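Local coordinates for apical membrane antigen AMA1 (PDB 4YIV), which helps the parasite Toxoplasma gondii invade host cells as part of the ring-like moving junction formed between the membranes of the two cells, at residues E82-E87 with N102-T107; K202-N207 with C266-F271. All coordinates share one frame; numbering follows the deposited sequence.

Contact 1: residues E82-E87 with N102-T107; sequences EDVPTE and NLNFVT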
ATOM      1  N   GLU A  82     -16.816   4.197   9.630  1.00 25.28           N
ATOM      2  CA  GLU A  82     -18.007   4.907  10.095  1.00 26.39           C
ATOM      3  C   GLU A  82     -17.897   6.396   9.752  1.00 27.29           C
ATOM      4  O   GLU A  82     -16.788   6.946   9.683  1.00 23.57           O
ATOM      5  CB  GLU A  82     -18.192   4.728  11.621  0.50 20.68           C
ATOM      6  CG  GLU A  82     -18.409   3.297  12.065  0.50 28.14           C
ATOM      7  CD  GLU A  82     -19.867   2.880  12.112  0.50 34.94           C
ATOM      8  OE1 GLU A  82     -20.148   1.702  11.805  0.50 33.51           O
ATOM      9  OE2 GLU A  82     -20.729   3.712  12.474  0.50 39.59           O
ATOM     10  N   ASP A  83     -19.043   7.048   9.539  1.00 23.86           N
ATOM     11  CA  ASP A  83     -19.116   8.493   9.373  1.00 24.93           C
ATOM     12  C   ASP A  83     -18.379   9.291  10.454  1.00 27.97           C
ATOM     13  O   ASP A  83     -18.419   8.916  11.643  1.00 27.25           O
ATOM     14  CB  ASP A  83     -20.588   8.945   9.400  1.00 30.91           C
ATOM     15  CG  ASP A  83     -21.291   8.809   8.052  1.00 40.92           C
ATOM     16  OD1 ASP A  83     -20.657   8.418   7.054  1.00 36.47           O
ATOM     17  OD2 ASP A  83     -22.497   9.117   7.991  1.00 37.84           O
ATOM     18  N   VAL A  84     -17.739  10.397  10.065  1.00 25.42           N
ATOM     19  CA  VAL A  84     -17.355  11.415  11.043  1.00 24.26           C
ATOM     20  C   VAL A  84     -18.610  11.833  11.822  1.00 28.49           C
ATOM     21  O   VAL A  84     -19.711  11.891  11.271  1.00 28.59           O
ATOM     22  CB  VAL A  84     -16.695  12.662  10.407  1.00 27.18           C
ATOM     23  CG1 VAL A  84     -15.376  12.228   9.719  1.00 27.88           C
ATOM     24  CG2 VAL A  84     -17.615  13.336   9.413  1.00 37.04           C
ATOM     25  N   PRO A  85     -18.443  12.117  13.110  1.00 28.34           N
ATOM     26  CA  PRO A  85     -19.599  12.394  13.967  1.00 29.23           C
ATOM     27  C   PRO A  85     -20.167  13.757  13.730  1.00 30.47           C
ATOM     28  O   PRO A  85     -19.446  14.692  13.363  1.00 29.98           O
ATOM     29  CB  PRO A  85     -19.013  12.299  15.386  1.00 29.34           C
ATOM     30  CG  PRO A  85     -17.607  12.742  15.232  1.00 26.78           C
ATOM     31  CD  PRO A  85     -17.181  12.144  13.873  1.00 29.22           C
ATOM     32  N   THR A  86     -21.465  13.884  13.954  1.00 31.69           N
ATOM     33  CA  THR A  86     -22.110  15.197  13.932  1.00 33.41           C
ATOM     34  C   THR A  86     -21.875  15.855  15.280  1.00 37.54           C
ATOM     35  O   THR A  86     -21.512  15.169  16.228  1.00 32.09           O
ATOM     36  CB  THR A  86     -23.612  15.073  13.713  1.00 38.90           C
ATOM     37  OG1 THR A  86     -24.178  14.407  14.855  1.00 32.45           O
ATOM     38  CG2 THR A  86     -23.911  14.268  12.432  1.00 35.27           C
ATOM     39  N   GLU A  87     -22.127  17.155  15.388  1.00 42.64           N
ATOM     40  CA  GLU A  87     -22.013  17.828  16.680  1.00 45.69           C
ATOM     41  C   GLU A  87     -22.895  17.150  17.734  1.00 42.28           C
ATOM     42  O   GLU A  87     -22.468  16.926  18.872  1.00 40.82           O
ATOM     43  CB  GLU A  87     -22.374  19.305  16.560  1.00 50.56           C
ATOM     44  CG  GLU A  87     -22.245  20.051  17.873  1.00 68.07           C
ATOM     45  CD  GLU A  87     -20.911  19.765  18.568  1.00 79.71           C
ATOM     46  OE1 GLU A  87     -20.920  19.165  19.684  1.00 66.68           O
ATOM     47  OE2 GLU A  87     -19.859  20.127  17.978  1.00 80.81           O
ATOM     48  N   ASN A 102     -15.045   8.476   7.705  1.00 21.87           N
ATOM     49  CA  ASN A 102     -15.833   8.639   6.492  1.00 23.11           C
ATOM     50  C   ASN A 102     -16.518   9.984   6.333  1.00 24.97           C
ATOM     51  O   ASN A 102     -17.108  10.507   7.267  1.00 25.66           O
ATOM     52  CB  ASN A 102     -16.870   7.517   6.401  1.00 24.77           C
ATOM     53  CG  ASN A 102     -17.555   7.463   5.055  1.00 29.98           C
ATOM     54  OD1 ASN A 102     -16.944   7.124   4.050  1.00 27.67           O
ATOM     55  ND2 ASN A 102     -18.838   7.787   5.034  1.00 30.38           N
ATOM     56  N   LEU A 103     -16.447  10.526   5.124  1.00 22.26           N
ATOM     57  CA  LEU A 103     -17.058  11.805   4.842  1.00 26.53           C
ATOM     58  C   LEU A 103     -18.564  11.618   4.949  1.00 32.56           C
ATOM     59  O   LEU A 103     -19.131  10.743   4.312  1.00 29.21           O
ATOM     60  CB  LEU A 103     -16.649  12.256   3.443  1.00 25.78           C
ATOM     61  CG  LEU A 103     -17.227  13.551   2.891  1.00 34.94           C
ATOM     62  CD1 LEU A 103     -16.186  14.229   2.022  1.00 38.38           C
ATOM     63  CD2 LEU A 103     -18.464  13.232   2.075  1.00 42.02           C
ATOM     64  N   ASN A 104     -19.199  12.452   5.763  1.00 34.00           N
ATOM     65  CA  ASN A 104     -20.637  12.361   5.996  1.00 34.77           C
ATOM     66  C   ASN A 104     -21.502  13.382   5.270  1.00 36.91           C
ATOM     67  O   ASN A 104     -22.705  13.431   5.482  1.00 43.20           O
ATOM     68  CB  ASN A 104     -20.935  12.400   7.492  1.00 31.25           C
ATOM     69  CG  ASN A 104     -20.712  13.768   8.093  1.00 37.91           C
ATOM     70  OD1 ASN A 104     -20.340  14.708   7.400  1.00 38.51           O
ATOM     71  ND2 ASN A 104     -20.952  13.889   9.386  1.00 41.44           N
ATOM     72  N   PHE A 105     -20.885  14.193   4.425  1.00 37.15           N
ATOM     73  CA  PHE A 105     -21.613  15.208   3.672  1.00 41.06           C
ATOM     74  C   PHE A 105     -22.615  14.631   2.684  1.00 52.49           C
ATOM     75  O   PHE A 105     -22.479  13.492   2.222  1.00 49.56           O
ATOM     76  CB  PHE A 105     -20.641  16.109   2.905  1.00 43.83           C
ATOM     77  CG  PHE A 105     -19.658  16.848   3.777  1.00 46.24           C
ATOM     78  CD1 PHE A 105     -19.948  17.131   5.097  1.00 49.95           C
ATOM     79  CD2 PHE A 105     -18.438  17.260   3.267  1.00 47.79           C
ATOM     80  CE1 PHE A 105     -19.034  17.806   5.894  1.00 50.85           C
ATOM     81  CE2 PHE A 105     -17.529  17.931   4.060  1.00 45.94           C
ATOM     82  CZ  PHE A 105     -17.830  18.201   5.369  1.00 48.41           C
ATOM     83  N   VAL A 106     -23.625  15.444   2.373  1.00 53.36           N
ATOM     84  CA  VAL A 106     -24.630  15.111   1.360  1.00 62.24           C
ATOM     85  C   VAL A 106     -24.649  16.198   0.281  1.00 65.18           C
ATOM     86  O   VAL A 106     -24.196  17.323   0.511  1.00 58.71           O
ATOM     87  CB  VAL A 106     -26.047  14.960   1.967  1.00 59.59           C
ATOM     88  CG1 VAL A 106     -26.067  13.878   3.045  1.00 60.73           C
ATOM     89  CG2 VAL A 106     -26.532  16.277   2.542  1.00 69.11           C
ATOM     90  N   THR A 107     -25.149  15.846  -0.904  1.00 74.71           N
ATOM     91  CA  THR A 107     -25.308  16.800  -2.004  1.00 77.29           C
ATOM     92  C   THR A 107     -26.378  17.834  -1.658  1.00 80.19           C
ATOM     93  O   THR A 107     -27.111  17.662  -0.677  1.00 80.41           O
ATOM     94  CB  THR A 107     -25.718  16.097  -3.311  1.00 74.99           C
ATOM     95  OG1 THR A 107     -26.999  15.475  -3.134  1.00 67.67           O
ATOM     96  CG2 THR A 107     -24.692  15.053  -3.714  1.00 73.46           C
TER
HETATM   97  O   HOH W   1     -20.074  16.497  10.962  1.00 47.14           O

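Contact 2: residues K202-N207 with C266-F271; sequences KSVTEN and CWVKTF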
ATOM      1  N   LYS A 202      -2.072  -3.620   9.089  1.00 19.82           N
ATOM      2  CA  LYS A 202      -2.340  -4.704   8.176  1.00 23.31           C
ATOM      3  C   LYS A 202      -2.469  -5.922   9.111  1.00 25.30           C
ATOM      4  O   LYS A 202      -1.742  -6.020  10.059  1.00 24.25           O
ATOM      5  CB  LYS A 202      -1.283  -4.923   7.111  1.00 20.83           C
ATOM      6  CG  LYS A 202      -1.327  -3.929   5.977  1.00 22.41           C
ATOM      7  CD  LYS A 202      -0.436  -4.363   4.827  1.00 19.69           C
ATOM      8  CE  LYS A 202      -0.373  -3.333   3.710  1.00 17.81           C
ATOM      9  NZ  LYS A 202       0.212  -3.803   2.457  1.00 19.99           N
ATOM     10  N   SER A 203      -3.415  -6.802   8.843  1.00 24.72           N
ATOM     11  CA  SER A 203      -3.640  -7.979   9.643  1.00 27.48           C
ATOM     12  C   SER A 203      -3.374  -9.256   8.883  1.00 28.45           C
ATOM     13  O   SER A 203      -3.617  -9.320   7.735  1.00 25.82           O
ATOM     14  CB  SER A 203      -5.081  -7.992  10.139  1.00 27.69           C
ATOM     15  OG  SER A 203      -5.513  -9.248  10.541  1.00 28.68           O
ATOM     16  N   VAL A 204      -2.890 -10.280   9.555  1.00 24.48           N
ATOM     17  CA  VAL A 204      -2.664 -11.557   8.874  1.00 27.90           C
ATOM     18  C   VAL A 204      -3.975 -12.171   8.366  1.00 28.73           C
ATOM     19  O   VAL A 204      -3.972 -12.916   7.399  1.00 28.25           O
ATOM     20  CB  VAL A 204      -1.929 -12.587   9.781  1.00 30.17           C
ATOM     21  CG1 VAL A 204      -0.567 -12.069  10.089  1.00 28.74           C
ATOM     22  CG2 VAL A 204      -2.690 -12.864  11.063  1.00 33.92           C
ATOM     23  N   THR A 205      -5.096 -11.816   8.968  1.00 28.29           N
ATOM     24  CA  THR A 205      -6.368 -12.396   8.553  1.00 31.66           C
ATOM     25  C   THR A 205      -7.421 -11.376   8.172  1.00 30.25           C
ATOM     26  O   THR A 205      -8.279 -11.662   7.354  1.00 30.51           O
ATOM     27  CB  THR A 205      -6.956 -13.259   9.673  1.00 33.18           C
ATOM     28  OG1 THR A 205      -7.036 -12.490  10.874  1.00 36.82           O
ATOM     29  CG2 THR A 205      -6.062 -14.450   9.930  1.00 34.26           C
ATOM     30  N   GLU A 206      -7.401 -10.210   8.809  1.00 27.80           N
ATOM     31  CA  GLU A 206      -8.519  -9.265   8.674  1.00 28.72           C
ATOM     32  C   GLU A 206      -8.321  -8.151   7.604  1.00 27.95           C
ATOM     33  O   GLU A 206      -7.212  -7.665   7.428  1.00 25.56           O
ATOM     34  CB  GLU A 206      -8.777  -8.597  10.022  1.00 33.33           C
ATOM     35  CG  GLU A 206      -9.071  -9.580  11.146  1.00 41.22           C
ATOM     36  CD  GLU A 206     -10.229 -10.522  10.791  1.00 46.05           C
ATOM     37  OE1 GLU A 206     -10.000 -11.749  10.694  1.00 50.87           O
ATOM     38  OE2 GLU A 206     -11.363 -10.033  10.597  1.00 53.59           O
ATOM     39  N   ASN A 207      -9.407  -7.750   6.935  1.00 23.41           N
ATOM     40  CA  ASN A 207      -9.454  -6.531   6.097  1.00 24.54           C
ATOM     41  C   ASN A 207      -8.555  -6.537   4.886  1.00 24.63           C
ATOM     42  O   ASN A 207      -8.104  -5.485   4.450  1.00 24.09           O
ATOM     43  CB  ASN A 207      -9.152  -5.295   6.965  1.00 24.92           C
ATOM     44  CG  ASN A 207     -10.270  -5.049   7.962  1.00 32.88           C
ATOM     45  OD1 ASN A 207     -11.445  -5.221   7.627  1.00 28.05           O
ATOM     46  ND2 ASN A 207      -9.917  -4.715   9.189  1.00 30.79           N
ATOM     47  N   CYS A 266       5.348 -12.105   7.767  1.00 26.83           N
ATOM     48  CA  CYS A 266       6.363 -11.417   7.013  1.00 25.17           C
ATOM     49  C   CYS A 266       5.737 -10.295   6.193  1.00 24.11           C
ATOM     50  O   CYS A 266       6.225  -9.208   6.181  1.00 22.69           O
ATOM     51  CB  CYS A 266       7.112 -12.374   6.104  1.00 25.73           C
ATOM     52  SG  CYS A 266       8.531 -11.692   5.262  1.00 28.47           S
ATOM     53  N   TRP A 267       4.630 -10.595   5.533  1.00 23.77           N
ATOM     54  CA  TRP A 267       3.925  -9.631   4.713  1.00 24.29           C
ATOM     55  C   TRP A 267       3.530  -8.443   5.576  1.00 24.75           C
ATOM     56  O   TRP A 267       3.719  -7.288   5.179  1.00 21.33           O
ATOM     57  CB  TRP A 267       2.709 -10.295   4.052  1.00 21.28           C
ATOM     58  CG  TRP A 267       1.746  -9.310   3.447  1.00 21.92           C
ATOM     59  CD1 TRP A 267       1.922  -8.588   2.287  1.00 19.41           C
ATOM     60  CD2 TRP A 267       0.442  -8.961   3.932  1.00 20.63           C
ATOM     61  NE1 TRP A 267       0.827  -7.807   2.053  1.00 17.83           N
ATOM     62  CE2 TRP A 267      -0.098  -8.015   3.030  1.00 19.66           C
ATOM     63  CE3 TRP A 267      -0.320  -9.350   5.026  1.00 22.52           C
ATOM     64  CZ2 TRP A 267      -1.359  -7.453   3.201  1.00 21.31           C
ATOM     65  CZ3 TRP A 267      -1.577  -8.793   5.188  1.00 23.34           C
ATOM     66  CH2 TRP A 267      -2.075  -7.848   4.287  1.00 22.35           C
ATOM     67  N   VAL A 268       3.030  -8.720   6.775  1.00 20.38           N
ATOM     68  CA  VAL A 268       2.661  -7.646   7.703  1.00 21.71           C
ATOM     69  C   VAL A 268       3.890  -6.816   8.083  1.00 21.82           C
ATOM     70  O   VAL A 268       3.823  -5.576   8.139  1.00 20.76           O
ATOM     71  CB  VAL A 268       2.010  -8.198   8.978  1.00 24.22           C
ATOM     72  CG1 VAL A 268       1.882  -7.076  10.053  1.00 27.17           C
ATOM     73  CG2 VAL A 268       0.674  -8.792   8.658  1.00 24.74           C
ATOM     74  N   LYS A 269       5.019  -7.488   8.311  1.00 23.63           N
ATOM     75  CA  LYS A 269       6.251  -6.801   8.690  1.00 24.37           C
ATOM     76  C   LYS A 269       6.738  -5.830   7.627  1.00 25.14           C
ATOM     77  O   LYS A 269       7.314  -4.785   7.964  1.00 22.62           O
ATOM     78  CB  LYS A 269       7.382  -7.819   9.018  1.00 24.58           C
ATOM     79  CG  LYS A 269       7.350  -8.469  10.428  1.00 25.95           C
ATOM     80  CD  LYS A 269       8.630  -9.333  10.669  1.00 29.77           C
ATOM     81  CE  LYS A 269       8.683  -9.914  12.073  1.00 30.70           C
ATOM     82  NZ  LYS A 269       8.830  -8.844  13.114  1.00 33.89           N
ATOM     83  N   THR A 270       6.509  -6.114   6.342  1.00 20.93           N
ATOM     84  CA  THR A 270       7.016  -5.186   5.337  1.00 18.54           C
ATOM     85  C   THR A 270       6.276  -3.853   5.423  1.00 20.69           C
ATOM     86  O   THR A 270       6.824  -2.829   5.044  1.00 23.07           O
ATOM     87  CB  THR A 270       6.910  -5.761   3.878  1.00 22.33           C
ATOM     88  OG1 THR A 270       5.532  -5.944   3.517  1.00 23.55           O
ATOM     89  CG2 THR A 270       7.616  -7.121   3.793  1.00 24.36           C
ATOM     90  N   PHE A 271       5.042  -3.872   5.955  1.00 19.70           N
ATOM     91  CA  PHE A 271       4.264  -2.655   6.182  1.00 19.35           C
ATOM     92  C   PHE A 271       4.481  -2.016   7.556  1.00 19.85           C
ATOM     93  O   PHE A 271       4.437  -0.792   7.694  1.00 19.86           O
ATOM     94  CB  PHE A 271       2.771  -2.962   6.036  1.00 17.72           C
ATOM     95  CG  PHE A 271       1.872  -1.771   6.214  1.00 19.79           C
ATOM     96  CD1 PHE A 271       1.813  -0.763   5.271  1.00 18.76           C
ATOM     97  CD2 PHE A 271       1.069  -1.679   7.336  1.00 20.80           C
ATOM     98  CE1 PHE A 271       0.971   0.317   5.457  1.00 16.86           C
ATOM     99  CE2 PHE A 271       0.236  -0.612   7.533  1.00 19.69           C
ATOM    100  CZ  PHE A 271       0.175   0.394   6.583  1.00 18.95           C
TER
HETATM  101  O   HOH W   2       2.486  -5.303   3.294  1.00 19.60           O

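Contact 1: residues E82-E87 with N102-T107
D83 and N102 face each other at the tight end of this contact, where two irregular chain segments form a single beta bridge. Two backbone bonds flank D83: N102 N gives its hydrogen to E82 O over 3.0 Å, and V84 N points almost straight at N102 O over 2.9 Å, with 172° at the hydrogen. The side chains add a third bond between the same residues, N102 ND2 to D83 OD1 at 2.8 Å. Amide and carboxylate lie nearly coplanar, and ND2 meets OD1 close to the line of its C-O bond. N102 suits this buried place because its amide both gives and accepts: with CG anti to the backbone N (chi1 -169°), OD1 takes bonds from S114 and H169 while ND2 serves D83. The same D83 oxygen is paired with R112, which probably favours the charged carboxylate. Toward T86 the contact loosens. N104 lays its CB against the D83 carboxylate, CB to CG 3.7 Å, and its amide beside a methyl of V84, ND2 to CG2 3.4 Å. The bond from N104 ND2 to V84 O is weak, bent to 120°. A glycerol, probably from the crystallisation liquor, also binds V84 O and D83 OD2. A water links N104 ND2 to P85 O, and T86, on this exposed side, is the N-cap of helix 87-93, its hydroxyl capping a backbone N of the first turn. The whole is an isolated beta bridge, reinforced by an Asp-Asn side-chain bond, that ties the loops before and after helix 87-93 in the AMA1 ectodomain.

Contact 2: residues K202-N207 with C266-F271
K202 reaches between two aromatic rings of helix 263-272, its chain running at about a right angle to both W267 and F271. Its CG lies over one face of F271, 3.6 Å from CD2, and CE continues across that face as a CH-pi contact, 4.0 Å from the ring centroid. F271 holds CG anti to its backbone N (chi1 -178°), which sets the ring beside the lysine. K202 CD approaches the W267 indole obliquely, 3.6 Å from CZ2. The extended chain suits lysine to this buried place: methylenes meet the rings, and the ammonium is carried past them to A334 O and to a water, 2.8 Å from NZ, that donates to W267 O. The backbone O of S203, which also bonds H208, lies in the indole plane at the edge, 3.3 Å from CZ3. Farther out, V204 CG1 touches V268 CG2 at 3.8 Å, while S203 OG accepts from T205 N as an ST turn and from E206 N as an ST motif. The loop between strands 198-201 and 210-213 packs against helix 263-272, with I61 of strand 61-62 touching K202 and F271, Y332 of strand 329-333 meeting W267, and C266 disulfide-bonded to C313 in strand 311-316.

Overall arrangement
Contact 1 lies toward one end of the molecule, about 25 Å from the chain centre, whereas contact 2 sits more centrally, about 11 Å from it. Their centres are about 29 Å apart, their nearest atoms about 11 Å, and they follow one another along the chain without sharing any helix or strand. Contact 1 joins two loops on either side of one short helix and relies on backbone bonds, an amide and a carboxylate. Contact 2 brings a loop onto a helix far along the sequence by aliphatic and aromatic packing, with a buried ammonium satisfied by a backbone carbonyl and a water. Three of its six touching residues are buried, against two of eight in contact 1, the more peripheral.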